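PDB 4WOK: UDP-glucose 4-epimerase from Brucella ovis, which probably interconverts UDP-glucose and UDP-galactose by inverting the sugar at C4, with bound NAD as the redox cofactor. Local coordinates for residues 318-321 with 322-326. The protein carries 2 engineered substitutions. Residues are numbered along the deposited sequence; the frame is centred on the assembly and turned at random. Where two conformers were deposited one is given.
Sequences DLDT and IIRTA
Asp320 OD2 approaches the edge of the Arg324 guanidinium, close to the guanidinium plane. The carboxylate and guanidinium planes are 63° apart. Asp320 OD2 lies 3.9 Å from Arg324 NH2, a long salt bridge one turn along the helix. The bend at chi3 (-61°) turns the end of the arginine back toward the aspartate. Thr321 N and Thr321 OG1 both reach Asp318 OD2, from the same face of the carboxylate plane. Thr321 N reaches Asp318 OD2 at 3.1 Å from well above the plane. Thr321 OG1 donates to Asp318 OD2 at 2.7 Å, on the syn side and closer to the plane. OG1 sits beside its own backbone N (chi1 -62°), which lets both donors grip the same oxygen. Asp318 is thus the N-cap of helix 319-326, close to the C-terminal end of an epimerase of the Rossmann-type NAD-dependent epimerase/dehydratase family. The carboxylate at this end would probably interact favourably with the helix dipole. Backbone bonds four residues apart follow, from Ile322 N to Asp318 O through Thr325 N to Thr321 O. Thr321 O takes two donors. Thr325 OG1 donates to Thr321 O at 2.8 Å, and Thr325 N comes from the opposite face of the carbonyl plane. OG1 of the buried Thr325 also bonds His235 NE2 and Ala184 N, which ties the helix to strand 230-235 through His235 and to the chain at Ala184. Leu319 and Ile323 run alongside each other in the same direction, with Leu319 CD1 3.8 Å from Ile323 CG1. Both touch Ser275 of helix 269-280, while Ile322 and Ile323 pack on Ile201 of helix 200-209.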
loop_
_atom_site.group_PDB
_atom_site.type_symbol
_atom_site.label_atom_id
_atom_site.label_comp_id
_atom_site.label_asym_id
_atom_site.label_seq_id
_atom_site.Cartn_x
_atom_site.Cartn_y
_atom_site.Cartn_z
ATOM N N ASP A 318 -15.489 2.422 -3.509
ATOM C CA ASP A 318 -16.369 3.582 -3.452
ATOM C C ASP A 318 -16.172 4.260 -2.090
ATOM O O ASP A 318 -15.927 3.584 -1.089
ATOM C CB ASP A 318 -17.826 3.169 -3.669
ATOM C CG ASP A 318 -18.239 2.024 -2.771
ATOM O OD1 ASP A 318 -17.814 0.873 -3.028
ATOM O OD2 ASP A 318 -18.984 2.280 -1.804
ATOM N N LEU A 319 -16.248 5.586 -2.053
ATOM C CA LEU A 319 -15.967 6.329 -0.822
ATOM C C LEU A 319 -16.774 5.808 0.364
ATOM O O LEU A 319 -16.247 5.628 1.461
ATOM C CB LEU A 319 -16.245 7.818 -1.024
ATOM C CG LEU A 319 -15.952 8.691 0.197
ATOM C CD1 LEU A 319 -14.502 8.537 0.648
ATOM C CD2 LEU A 319 -16.272 10.143 -0.106
ATOM N N ASP A 320 -18.054 5.546 0.124
ATOM C CA ASP A 320 -18.927 5.111 1.202
ATOM C C ASP A 320 -18.448 3.798 1.835
ATOM O O ASP A 320 -18.453 3.680 3.062
ATOM C CB ASP A 320 -20.373 4.995 0.708
ATOM C CG ASP A 320 -21.146 6.306 0.854
ATOM O OD1 ASP A 320 -20.515 7.387 0.797
ATOM O OD2 ASP A 320 -22.381 6.256 1.031
ATOM N N THR A 321 -17.991 2.842 1.033
ATOM C CA THR A 321 -17.463 1.593 1.589
ATOM C C THR A 321 -16.157 1.825 2.351
ATOM O O THR A 321 -15.945 1.274 3.434
ATOM C CB THR A 321 -17.224 0.547 0.488
ATOM O OG1 THR A 321 -18.479 0.232 -0.130
ATOM C CG2 THR A 321 -16.626 -0.722 1.071
ATOM N N ILE A 322 -15.289 2.652 1.785
ATOM C CA ILE A 322 -14.037 3.000 2.456
ATOM C C ILE A 322 -14.342 3.602 3.823
ATOM O O ILE A 322 -13.799 3.164 4.837
ATOM C CB ILE A 322 -13.210 3.983 1.614
ATOM C CG1 ILE A 322 -12.632 3.262 0.396
ATOM C CG2 ILE A 322 -12.136 4.647 2.455
ATOM C CD1 ILE A 322 -11.978 4.181 -0.613
ATOM N N ILE A 323 -15.251 4.575 3.857
ATOM C CA ILE A 323 -15.539 5.254 5.116
ATOM C C ILE A 323 -16.212 4.330 6.113
ATOM O O ILE A 323 -15.810 4.249 7.269
ATOM C CB ILE A 323 -16.436 6.479 4.914
ATOM C CG1 ILE A 323 -15.704 7.536 4.083
ATOM C CG2 ILE A 323 -16.843 7.034 6.266
ATOM C CD1 ILE A 323 -14.340 7.891 4.617
ATOM N N ARG A 324 -17.247 3.637 5.651
ATOM C CA ARG A 324 -18.026 2.749 6.499
ATOM C C ARG A 324 -17.176 1.644 7.150
ATOM O O ARG A 324 -17.373 1.297 8.318
ATOM C CB ARG A 324 -19.150 2.127 5.673
ATOM C CG ARG A 324 -20.364 1.717 6.465
ATOM C CD ARG A 324 -21.418 1.104 5.555
ATOM N NE ARG A 324 -21.887 2.048 4.545
ATOM C CZ ARG A 324 -22.953 2.830 4.694
ATOM N NH1 ARG A 324 -23.664 2.784 5.815
ATOM N NH2 ARG A 324 -23.310 3.657 3.721
ATOM N N THR A 325 -16.226 1.087 6.410
ATOM C CA THR A 325 -15.461 -0.029 6.963
ATOM C C THR A 325 -14.326 0.443 7.864
ATOM O O THR A 325 -13.932 -0.269 8.781
ATOM C CB THR A 325 -14.902 -0.953 5.849
ATOM O OG1 THR A 325 -14.082 -0.204 4.945
ATOM C CG2 THR A 325 -16.050 -1.559 5.079
ATOM N N ALA A 326 -13.815 1.647 7.630
ATOM C CA ALA A 326 -12.729 2.165 8.462
ATOM C C ALA A 326 -13.234 2.759 9.778
ATOM O O ALA A 326 -12.613 2.592 10.825
ATOM C CB ALA A 326 -11.927 3.202 7.696
#